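Local atomic coordinates of restriction endonuclease S subunits (Thermoanaerobacter tengcongensis, PDB entry 3OKG), a protein that probably recognises specific DNA sequences as the S subunit of a type I restriction-modification methyltransferase, which is composed of M and S polypeptides. Residues A[249-260]-A[272-283]; A[234-244]-A[309-319]. One frame throughout, in Å; residues are numbered along the deposited sequence.

Interaction 1 of 2, residues A[249-260]-A[272-283]; sequences TYNFEGNGLPFF and TPRIWCSAPQKV
Strand 276-277 runs antiparallel between strands 250-251 and 257-260 in the mixed sheet of a DNA specificity domain, so Trp-276 and Cys-277 pair with both neighbours. Toward 250-251, Trp-276 N bonds Asn-251 O at 2.9 Å and Asn-251 N returns to Trp-276 O. Toward 257-260, Cys-277 N reaches Leu-257 O and Phe-259 N reaches Ile-275 O, while Leu-257 N to Cys-277 O is weak. A water extends this ladder, donating to Phe-259 O and accepting from Ile-275 N.

The Trp-276 indole lies between Gly-254 and Pro-258, against the connection between strands 250-251 and 257-260. Gly-254 CA lies over one face, 3.6 Å from the centroid of the five-membered ring, and Pro-258 packs on the opposite face, its CD making a CH-pi contact. Gly-256 brings its CA beside Cys-277 O, where a side chain would collide with that oxygen.

Ile-275 packs on Tyr-250 and Phe-252. Its CG1, anti to the backbone N (chi1 -167°), carries the chain to the Phe-252 ring and the base of Tyr-250: CG1 sits over the face of Phe-252, and CD1 meets Tyr-250 CB at 3.5 Å. The Leu-257 side chain crosses Pro-280 at about a right angle, its CD1 nearest Pro-280 CB. Thr-249 O is gripped twice by one residue: Ser-278 N approaches at 2.7 Å, nearly straight at 170°, and Ser-278 OG donates in the carbonyl plane, on a lone pair, at 3.1 Å.

Interaction 2 of 2, residues A[234-244]-A[309-319]; sequences GEVCDIIMGQS and IGRGLAALRPR
Asp-238 N donates to Arg-317 O at 2.8 Å (160°), and Arg-317 N returns the bond to Asp-238 O. The Asp-238 side chain holds a different arginine: its OD1 takes Arg-319 NE at 3.0 Å and Arg-319 NH2 at 3.3 Å. Both bonds of this salt bridge are weak, bent to 129° and 122°, with the carboxylate and guanidinium planes well out of parallel. The Arg-319 chain, extended from CG to NE, runs back past Val-236 and lays one guanidinium face against Gly-234 O. A lysine in place of Asp-238 would probably leave Arg-319 without its carboxylate mate, set a like charge beside it and free the guanidinium to turn.

The two backbones are joined by a regular ladder. Arg-319 N meets Val-236 O at 2.8 Å; Ile-240 and Ala-315 exchange two bonds; Gly-242 N continues to Leu-313 O, and Gln-243 N, past the strand, to Ile-309 O. The Arg-317 guanidinium turns elsewhere, to a salt bridge with Asp-288.

On the face carrying Cys-237 and Ile-239, Cys-237 SG touches Leu-316 CB at 3.5 Å, and Leu-316 CD2 lies alongside Ile-239, 3.9 Å from its CG1. Helices 324-333 and 352-357 cover this side. Ile-309 CD1 packs on Gly-242 CA at 3.6 Å, and a type I turn from Gly-310 to Leu-313 leads into the second strand. Edge strand 237-241 thus pairs with inner strand 313-318 in a four-stranded antiparallel sheet backed by helices.

Both contacts lie in the second DNA specificity domain, their centres about 17 Å apart. Interaction 2 is partly buried: aliphatic side chains under helices fill one face of its sheet, and its salt bridge lies at one end. Interaction 1 is a surface contact in a different sheet, relying on aromatic, proline and glycine packing, with no salt bridge between its segments. The two sheets meet where strand 307-309 gives way to the turn before strand 313-318. There Phe-260 O and Lys-282 O probably accept bonds from Gly-310 N and Ile-309 N, at 3.0 and 3.2 Å. Strand 250-251 is the next strand along the chain after 237-241.

Interaction 1 of 2, residues A[249-260]-A[272-283]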
loop_
_atom_site.group_PDB
_atom_site.type_symbol
_atom_site.label_atom_id
_atom_site.label_comp_id
_atom_site.label_asym_id
_atom_site.label_seq_id
_atom_site.Cartn_x
_atom_site.Cartn_y
_atom_site.Cartn_z
ATOM N N THR A 249 -30.173 -7.905 -30.128
ATOM C CA THR A 249 -29.938 -6.593 -30.727
ATOM C C THR A 249 -28.582 -6.157 -30.192
ATOM O O THR A 249 -28.061 -5.110 -30.583
ATOM C CB THR A 249 -30.964 -5.487 -30.399
ATOM O OG1 THR A 249 -30.992 -5.264 -28.987
ATOM C CG2 THR A 249 -32.350 -5.897 -30.863
ATOM N N TYR A 250 -28.022 -6.970 -29.301
ATOM C CA TYR A 250 -26.633 -6.824 -28.858
ATOM C C TYR A 250 -25.643 -7.348 -29.895
ATOM O O TYR A 250 -25.865 -8.398 -30.508
ATOM C CB TYR A 250 -26.399 -7.572 -27.555
ATOM C CG TYR A 250 -27.414 -7.277 -26.488
ATOM C CD1 TYR A 250 -27.665 -5.970 -26.077
ATOM C CD2 TYR A 250 -28.117 -8.308 -25.877
ATOM C CE1 TYR A 250 -28.604 -5.701 -25.086
ATOM C CE2 TYR A 250 -29.049 -8.051 -24.888
ATOM C CZ TYR A 250 -29.291 -6.748 -24.495
ATOM O OH TYR A 250 -30.225 -6.502 -23.511
ATOM N N ASN A 251 -24.544 -6.617 -30.061
ATOM C CA ASN A 251 -23.488 -6.953 -31.011
ATOM C C ASN A 251 -22.165 -6.349 -30.554
ATOM O O ASN A 251 -22.138 -5.507 -29.649
ATOM C CB ASN A 251 -23.819 -6.375 -32.377
ATOM C CG ASN A 251 -23.919 -4.862 -32.350
ATOM O OD1 ASN A 251 -24.985 -4.305 -32.064
ATOM N ND2 ASN A 251 -22.806 -4.187 -32.641
ATOM N N PHE A 252 -21.071 -6.767 -31.187
ATOM C CA PHE A 252 -19.767 -6.158 -30.942
ATOM C C PHE A 252 -19.239 -5.528 -32.208
ATOM O O PHE A 252 -18.028 -5.377 -32.372
ATOM C CB PHE A 252 -18.763 -7.184 -30.417
ATOM C CG PHE A 252 -19.166 -7.796 -29.110
ATOM C CD1 PHE A 252 -18.761 -7.232 -27.911
ATOM C CD2 PHE A 252 -19.968 -8.921 -29.079
ATOM C CE1 PHE A 252 -19.145 -7.792 -26.700
ATOM C CE2 PHE A 252 -20.355 -9.487 -27.874
ATOM C CZ PHE A 252 -19.943 -8.922 -26.680
ATOM N N GLU A 253 -20.154 -5.154 -33.101
ATOM C CA GLU A 253 -19.778 -4.609 -34.402
ATOM C C GLU A 253 -19.963 -3.098 -34.455
ATOM O O GLU A 253 -19.937 -2.498 -35.533
ATOM C CB GLU A 253 -20.584 -5.271 -35.530
ATOM C CG GLU A 253 -20.978 -6.727 -35.281
ATOM C CD GLU A 253 -19.870 -7.548 -34.630
ATOM O OE1 GLU A 253 -20.142 -8.190 -33.585
ATOM O OE2 GLU A 253 -18.730 -7.549 -35.151
ATOM N N GLY A 254 -20.150 -2.483 -33.291
ATOM C CA GLY A 254 -20.369 -1.048 -33.227
ATOM C C GLY A 254 -21.685 -0.615 -33.857
ATOM O O GLY A 254 -21.815 0.501 -34.366
ATOM N N ASN A 255 -22.668 -1.506 -33.824
ATOM C CA ASN A 255 -23.970 -1.213 -34.409
ATOM C C ASN A 255 -24.943 -0.638 -33.377
ATOM O O ASN A 255 -25.487 -1.368 -32.532
ATOM C CB ASN A 255 -24.553 -2.462 -35.073
ATOM C CG ASN A 255 -23.596 -3.091 -36.075
ATOM O OD1 ASN A 255 -22.936 -2.394 -36.847
ATOM N ND2 ASN A 255 -23.519 -4.418 -36.064
ATOM N N GLY A 256 -25.162 0.672 -33.467
ATOM C CA GLY A 256 -26.023 1.380 -32.533
ATOM C C GLY A 256 -25.222 2.148 -31.495
ATOM O O GLY A 256 -24.465 3.062 -31.837
ATOM N N LEU A 257 -25.379 1.770 -30.227
ATOM C CA LEU A 257 -24.747 2.486 -29.120
ATOM C C LEU A 257 -24.306 1.513 -28.044
ATOM O O LEU A 257 -24.934 0.463 -27.865
ATOM C CB LEU A 257 -25.732 3.495 -28.503
ATOM C CG LEU A 257 -26.116 4.727 -29.318
ATOM C CD1 LEU A 257 -27.155 5.540 -28.565
ATOM C CD2 LEU A 257 -24.885 5.571 -29.640
ATOM N N PRO A 258 -23.240 1.864 -27.299
ATOM C CA PRO A 258 -22.845 0.986 -26.189
ATOM C C PRO A 258 -24.025 0.783 -25.262
ATOM O O PRO A 258 -24.855 1.685 -25.117
ATOM C CB PRO A 258 -21.723 1.770 -25.494
ATOM C CG PRO A 258 -21.180 2.678 -26.570
ATOM C CD PRO A 258 -22.354 3.032 -27.444
ATOM N N PHE A 259 -24.110 -0.385 -24.641
ATOM C CA PHE A 259 -25.256 -0.696 -23.802
ATOM C C PHE A 259 -24.777 -1.075 -22.421
ATOM O O PHE A 259 -23.876 -1.910 -22.271
ATOM C CB PHE A 259 -26.098 -1.834 -24.403
ATOM C CG PHE A 259 -27.151 -2.374 -23.465
ATOM C CD1 PHE A 259 -28.392 -1.768 -23.372
ATOM C CD2 PHE A 259 -26.896 -3.489 -22.683
ATOM C CE1 PHE A 259 -29.361 -2.269 -22.505
ATOM C CE2 PHE A 259 -27.846 -3.996 -21.814
ATOM C CZ PHE A 259 -29.090 -3.383 -21.726
ATOM N N PHE A 260 -25.374 -0.454 -21.410
ATOM C CA PHE A 260 -25.012 -0.763 -20.036
ATOM C C PHE A 260 -26.227 -1.251 -19.261
ATOM O O PHE A 260 -27.204 -0.514 -19.060
ATOM C CB PHE A 260 -24.359 0.455 -19.359
ATOM C CG PHE A 260 -23.255 1.081 -20.171
ATOM C CD1 PHE A 260 -22.067 0.397 -20.398
ATOM C CD2 PHE A 260 -23.402 2.352 -20.710
ATOM C CE1 PHE A 260 -21.057 0.969 -21.145
ATOM C CE2 PHE A 260 -22.387 2.940 -21.462
ATOM C CZ PHE A 260 -21.211 2.243 -21.680
ATOM N N THR A 272 -17.122 1.907 -19.309
ATOM C CA THR A 272 -16.441 1.666 -20.559
ATOM C C THR A 272 -17.235 0.664 -21.393
ATOM O O THR A 272 -17.709 -0.372 -20.890
ATOM C CB THR A 272 -14.989 1.244 -20.356
ATOM O OG1 THR A 272 -14.432 0.864 -21.620
ATOM C CG2 THR A 272 -14.908 0.098 -19.362
ATOM N N PRO A 273 -17.426 1.015 -22.663
ATOM C CA PRO A 273 -18.210 0.275 -23.658
ATOM C C PRO A 273 -17.657 -1.136 -23.856
ATOM O O PRO A 273 -16.460 -1.303 -24.079
ATOM C CB PRO A 273 -18.028 1.101 -24.936
ATOM C CG PRO A 273 -17.619 2.449 -24.477
ATOM C CD PRO A 273 -16.834 2.242 -23.219
ATOM N N ARG A 274 -18.529 -2.132 -23.755
ATOM C CA ARG A 274 -18.142 -3.527 -23.909
ATOM C C ARG A 274 -18.995 -4.178 -24.981
ATOM O O ARG A 274 -18.501 -4.952 -25.799
ATOM C CB ARG A 274 -18.343 -4.271 -22.591
ATOM C CG ARG A 274 -17.523 -3.728 -21.435
ATOM C CD ARG A 274 -16.499 -4.738 -20.989
ATOM N NE ARG A 274 -15.952 -4.424 -19.672
ATOM C CZ ARG A 274 -14.994 -3.526 -19.461
ATOM N NH1 ARG A 274 -14.489 -2.852 -20.484
ATOM N NH2 ARG A 274 -14.545 -3.299 -18.232
ATOM N N ILE A 275 -20.285 -3.860 -24.965
ATOM C CA ILE A 275 -21.247 -4.448 -25.896
ATOM C C ILE A 275 -22.216 -3.369 -26.387
ATOM O O ILE A 275 -22.563 -2.442 -25.644
ATOM C CB ILE A 275 -22.013 -5.613 -25.224
ATOM C CG1 ILE A 275 -22.788 -6.449 -26.245
ATOM C CG2 ILE A 275 -22.949 -5.107 -24.149
ATOM C CD1 ILE A 275 -23.537 -7.596 -25.592
ATOM N N TRP A 276 -22.627 -3.479 -27.647
ATOM C CA TRP A 276 -23.518 -2.502 -28.263
ATOM C C TRP A 276 -24.953 -3.016 -28.363
ATOM O O TRP A 276 -25.204 -4.214 -28.223
ATOM C CB TRP A 276 -23.038 -2.159 -29.662
ATOM C CG TRP A 276 -22.096 -1.029 -29.747
ATOM C CD1 TRP A 276 -22.263 0.119 -30.471
ATOM C CD2 TRP A 276 -20.817 -0.925 -29.111
ATOM N NE1 TRP A 276 -21.166 0.937 -30.318
ATOM C CE2 TRP A 276 -20.264 0.318 -29.490
ATOM C CE3 TRP A 276 -20.088 -1.757 -28.255
ATOM C CZ2 TRP A 276 -19.018 0.746 -29.043
ATOM C CZ3 TRP A 276 -18.851 -1.332 -27.814
ATOM C CH2 TRP A 276 -18.326 -0.092 -28.209
ATOM N N CYS A 277 -25.887 -2.100 -28.617
ATOM C CA CYS A 277 -27.281 -2.462 -28.888
ATOM C C CYS A 277 -27.754 -1.742 -30.136
ATOM O O CYS A 277 -27.793 -0.514 -30.177
ATOM C CB CYS A 277 -28.194 -2.126 -27.708
ATOM S SG CYS A 277 -29.987 -2.251 -28.088
ATOM N N SER A 278 -28.104 -2.512 -31.165
ATOM C CA SER A 278 -28.493 -1.947 -32.452
ATOM C C SER A 278 -29.886 -1.291 -32.396
ATOM O O SER A 278 -30.350 -0.710 -33.380
ATOM C CB SER A 278 -28.488 -3.049 -33.518
ATOM O OG SER A 278 -29.391 -4.075 -33.139
ATOM N N ALA A 279 -30.552 -1.391 -31.247
ATOM C CA ALA A 279 -31.904 -0.848 -31.104
ATOM C C ALA A 279 -32.055 0.007 -29.849
ATOM O O ALA A 279 -32.871 -0.310 -28.987
ATOM C CB ALA A 279 -32.940 -1.978 -31.095
ATOM N N PRO A 280 -31.279 1.097 -29.757
ATOM C CA PRO A 280 -31.206 1.961 -28.570
ATOM C C PRO A 280 -32.577 2.441 -28.102
ATOM O O PRO A 280 -33.208 3.239 -28.790
ATOM C CB PRO A 280 -30.404 3.167 -29.066
ATOM C CG PRO A 280 -29.670 2.693 -30.259
ATOM C CD PRO A 280 -30.512 1.642 -30.889
ATOM N N GLN A 281 -33.008 1.981 -26.936
ATOM C CA GLN A 281 -34.328 2.304 -26.408
ATOM C C GLN A 281 -34.347 3.520 -25.470
ATOM O O GLN A 281 -35.084 4.483 -25.686
ATOM C CB GLN A 281 -34.834 1.110 -25.595
ATOM C CG GLN A 281 -36.320 0.835 -25.665
ATOM C CD GLN A 281 -36.637 -0.621 -25.352
ATOM O OE1 GLN A 281 -37.182 -0.939 -24.294
ATOM N NE2 GLN A 281 -36.276 -1.515 -26.267
ATOM N N LYS A 282 -33.530 3.460 -24.428
ATOM C CA LYS A 282 -33.446 4.537 -23.445
ATOM C C LYS A 282 -32.025 5.092 -23.555
ATOM O O LYS A 282 -31.061 4.384 -23.284
ATOM C CB LYS A 282 -33.725 4.033 -22.030
ATOM C CG LYS A 282 -35.156 3.552 -21.801
ATOM C CD LYS A 282 -36.172 4.666 -22.050
ATOM C CE LYS A 282 -37.504 4.373 -21.358
ATOM N NZ LYS A 282 -38.576 5.327 -21.772
ATOM N N VAL A 283 -31.888 6.348 -23.961
ATOM C CA VAL A 283 -30.558 6.884 -24.273
ATOM C C VAL A 283 -30.065 7.898 -23.250
ATOM O O VAL A 283 -30.798 8.801 -22.852
ATOM C CB VAL A 283 -30.530 7.518 -25.677
ATOM C CG1 VAL A 283 -29.175 8.136 -25.965
ATOM C CG2 VAL A 283 -30.888 6.463 -26.733
HETATM O O HOH W 1 -21.141 -2.460 -22.349
#

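Interaction 2 of 2, residues A[234-244]-A[309-319]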
loop_
_atom_site.group_PDB
_atom_site.type_symbol
_atom_site.label_atom_id
_atom_site.label_comp_id
_atom_site.label_asym_id
_atom_site.label_seq_id
_atom_site.Cartn_x
_atom_site.Cartn_y
_atom_site.Cartn_z
ATOM N N GLY A 234 -37.285 15.895 -9.914
ATOM C CA GLY A 234 -38.128 15.912 -11.114
ATOM C C GLY A 234 -38.259 17.286 -11.764
ATOM O O GLY A 234 -38.382 17.399 -12.980
ATOM N N GLU A 235 -38.212 18.353 -10.967
ATOM C CA GLU A 235 -38.388 19.707 -11.514
ATOM C C GLU A 235 -37.205 20.226 -12.298
ATOM O O GLU A 235 -37.360 21.088 -13.169
ATOM C CB GLU A 235 -38.608 20.720 -10.381
ATOM C CG GLU A 235 -39.790 20.470 -9.487
ATOM C CD GLU A 235 -39.962 21.598 -8.500
ATOM O OE1 GLU A 235 -40.270 22.730 -8.947
ATOM O OE2 GLU A 235 -39.774 21.351 -7.288
ATOM N N VAL A 236 -36.004 19.769 -11.939
ATOM C CA VAL A 236 -34.795 20.333 -12.518
ATOM C C VAL A 236 -33.934 19.251 -13.225
ATOM O O VAL A 236 -32.764 19.474 -13.543
ATOM C CB VAL A 236 -33.998 21.058 -11.403
ATOM C CG1 VAL A 236 -34.845 22.237 -10.852
ATOM C CG2 VAL A 236 -33.707 20.087 -10.264
ATOM N N CYS A 237 -34.540 18.099 -13.491
ATOM C CA CYS A 237 -33.810 16.953 -14.026
ATOM C C CYS A 237 -34.743 16.044 -14.829
ATOM O O CYS A 237 -35.842 15.703 -14.369
ATOM C CB CYS A 237 -33.167 16.176 -12.867
ATOM S SG CYS A 237 -31.818 15.072 -13.350
ATOM N N ASP A 238 -34.324 15.674 -16.041
ATOM C CA ASP A 238 -35.051 14.660 -16.808
ATOM C C ASP A 238 -34.627 13.299 -16.285
ATOM O O ASP A 238 -33.429 13.038 -16.124
ATOM C CB ASP A 238 -34.717 14.747 -18.296
ATOM C CG ASP A 238 -35.129 16.065 -18.910
ATOM O OD1 ASP A 238 -36.122 16.648 -18.445
ATOM O OD2 ASP A 238 -34.456 16.521 -19.855
ATOM N N ILE A 239 -35.602 12.440 -16.005
ATOM C CA ILE A 239 -35.316 11.112 -15.482
ATOM C C ILE A 239 -35.803 10.053 -16.468
ATOM O O ILE A 239 -36.954 10.070 -16.896
ATOM C CB ILE A 239 -35.977 10.897 -14.124
ATOM C CG1 ILE A 239 -35.500 11.974 -13.133
ATOM C CG2 ILE A 239 -35.657 9.531 -13.588
ATOM C CD1 ILE A 239 -36.019 11.768 -11.737
ATOM N N ILE A 240 -34.916 9.130 -16.800
ATOM C CA ILE A 240 -35.132 8.116 -17.832
ATOM C C ILE A 240 -34.866 6.743 -17.204
ATOM O O ILE A 240 -33.733 6.458 -16.831
ATOM C CB ILE A 240 -34.098 8.327 -18.964
ATOM C CG1 ILE A 240 -34.252 9.718 -19.593
ATOM C CG2 ILE A 240 -34.179 7.228 -20.015
ATOM C CD1 ILE A 240 -33.289 10.777 -19.031
ATOM N N MET A 241 -35.888 5.903 -17.045
ATOM C CA MET A 241 -35.656 4.565 -16.493
ATOM C C MET A 241 -35.193 3.638 -17.625
ATOM O O MET A 241 -35.832 3.570 -18.667
ATOM C CB MET A 241 -36.921 3.986 -15.861
ATOM C CG MET A 241 -37.533 4.784 -14.721
ATOM S SD MET A 241 -36.444 4.967 -13.301
ATOM C CE MET A 241 -35.600 6.452 -13.788
ATOM N N GLY A 242 -34.092 2.924 -17.427
ATOM C CA GLY A 242 -33.572 2.076 -18.491
ATOM C C GLY A 242 -34.470 0.875 -18.773
ATOM O O GLY A 242 -35.258 0.456 -17.913
ATOM N N GLN A 243 -34.348 0.318 -19.977
ATOM C CA GLN A 243 -35.120 -0.866 -20.355
ATOM C C GLN A 243 -34.246 -1.877 -21.075
ATOM O O GLN A 243 -33.355 -1.495 -21.825
ATOM C CB GLN A 243 -36.234 -0.504 -21.330
ATOM C CG GLN A 243 -37.341 0.392 -20.819
ATOM C CD GLN A 243 -38.396 0.574 -21.887
ATOM O OE1 GLN A 243 -38.554 1.658 -22.452
ATOM N NE2 GLN A 243 -39.094 -0.510 -22.211
ATOM N N SER A 244 -34.542 -3.157 -20.875
ATOM C CA SER A 244 -33.891 -4.224 -21.629
ATOM C C SER A 244 -34.449 -4.291 -23.046
ATOM O O SER A 244 -35.641 -4.544 -23.236
ATOM C CB SER A 244 -34.081 -5.574 -20.928
ATOM O OG SER A 244 -35.452 -5.845 -20.706
ATOM N N ILE A 309 -29.216 2.309 -21.772
ATOM C CA ILE A 309 -29.225 1.692 -20.460
ATOM C C ILE A 309 -30.376 0.713 -20.278
ATOM O O ILE A 309 -31.472 0.921 -20.806
ATOM C CB ILE A 309 -29.319 2.789 -19.377
ATOM C CG1 ILE A 309 -30.560 3.674 -19.613
ATOM C CG2 ILE A 309 -28.047 3.652 -19.407
ATOM C CD1 ILE A 309 -30.924 4.579 -18.432
ATOM N N GLY A 310 -30.125 -0.340 -19.506
ATOM C CA GLY A 310 -31.118 -1.368 -19.267
ATOM C C GLY A 310 -31.793 -1.311 -17.912
ATOM O O GLY A 310 -31.641 -0.349 -17.155
ATOM N N ARG A 311 -32.558 -2.363 -17.628
ATOM C CA ARG A 311 -33.299 -2.546 -16.376
ATOM C C ARG A 311 -32.653 -1.953 -15.134
ATOM O O ARG A 311 -33.348 -1.522 -14.215
ATOM C CB ARG A 311 -33.414 -4.042 -16.071
ATOM C CG ARG A 311 -34.721 -4.733 -16.372
ATOM C CD ARG A 311 -34.801 -5.923 -15.425
ATOM N NE ARG A 311 -35.497 -7.090 -15.951
ATOM C CZ ARG A 311 -35.483 -8.284 -15.360
ATOM N NH1 ARG A 311 -34.807 -8.457 -14.228
ATOM N NH2 ARG A 311 -36.140 -9.305 -15.896
ATOM N N GLY A 312 -31.326 -2.013 -15.071
ATOM C CA GLY A 312 -30.617 -1.765 -13.829
ATOM C C GLY A 312 -30.291 -0.310 -13.561
ATOM O O GLY A 312 -29.943 0.056 -12.426
ATOM N N LEU A 313 -30.398 0.510 -14.601
ATOM C CA LEU A 313 -29.990 1.910 -14.534
ATOM C C LEU A 313 -31.147 2.885 -14.742
ATOM O O LEU A 313 -32.141 2.556 -15.388
ATOM C CB LEU A 313 -28.943 2.190 -15.607
ATOM C CG LEU A 313 -27.629 1.417 -15.459
ATOM C CD1 LEU A 313 -26.660 1.835 -16.527
ATOM C CD2 LEU A 313 -27.051 1.657 -14.067
ATOM N N ALA A 314 -31.004 4.080 -14.175
ATOM C CA ALA A 314 -31.737 5.251 -14.640
ATOM C C ALA A 314 -30.683 6.270 -15.098
ATOM O O ALA A 314 -29.559 6.256 -14.611
ATOM C CB ALA A 314 -32.597 5.823 -13.514
ATOM N N ALA A 315 -31.027 7.125 -16.056
ATOM C CA ALA A 315 -30.171 8.255 -16.403
ATOM C C ALA A 315 -30.848 9.573 -15.988
ATOM O O ALA A 315 -32.058 9.747 -16.180
ATOM C CB ALA A 315 -29.864 8.261 -17.876
ATOM N N LEU A 316 -30.073 10.485 -15.411
ATOM C CA LEU A 316 -30.590 11.773 -14.930
ATOM C C LEU A 316 -29.938 12.874 -15.724
ATOM O O LEU A 316 -28.701 12.999 -15.753
ATOM C CB LEU A 316 -30.256 11.956 -13.449
ATOM C CG LEU A 316 -30.525 10.705 -12.616
ATOM C CD1 LEU A 316 -29.896 10.849 -11.227
ATOM C CD2 LEU A 316 -32.012 10.466 -12.514
ATOM N N ARG A 317 -30.750 13.660 -16.410
ATOM C CA ARG A 317 -30.188 14.703 -17.248
ATOM C C ARG A 317 -30.598 16.040 -16.680
ATOM O O ARG A 317 -31.766 16.418 -16.772
ATOM C CB ARG A 317 -30.658 14.591 -18.690
ATOM C CG ARG A 317 -29.947 15.586 -19.602
ATOM C CD ARG A 317 -30.282 15.358 -21.064
ATOM N NE ARG A 317 -29.788 14.068 -21.552
ATOM C CZ ARG A 317 -30.522 13.180 -22.220
ATOM N NH1 ARG A 317 -31.795 13.433 -22.504
ATOM N NH2 ARG A 317 -29.979 12.041 -22.617
ATOM N N PRO A 318 -29.640 16.741 -16.068
ATOM C CA PRO A 318 -29.917 18.017 -15.400
ATOM C C PRO A 318 -30.467 19.041 -16.385
ATOM O O PRO A 318 -29.999 19.136 -17.514
ATOM C CB PRO A 318 -28.545 18.472 -14.919
ATOM C CG PRO A 318 -27.734 17.211 -14.803
ATOM C CD PRO A 318 -28.246 16.300 -15.890
ATOM N N ARG A 319 -31.456 19.808 -15.954
ATOM C CA ARG A 319 -31.939 20.921 -16.754
ATOM C C ARG A 319 -31.008 22.089 -16.514
ATOM O O ARG A 319 -30.028 21.953 -15.777
ATOM C CB ARG A 319 -33.401 21.223 -16.391
ATOM C CG ARG A 319 -34.281 20.022 -16.721
ATOM C CD ARG A 319 -35.776 20.288 -16.653
ATOM N NE ARG A 319 -36.501 19.017 -16.582
ATOM C CZ ARG A 319 -37.804 18.894 -16.347
ATOM N NH1 ARG A 319 -38.560 19.972 -16.164
ATOM N NH2 ARG A 319 -38.351 17.684 -16.297
HETATM O O HOH W 2 -41.021 18.748 -14.289
HETATM O O HOH W 3 -35.035 1.061 -14.843
#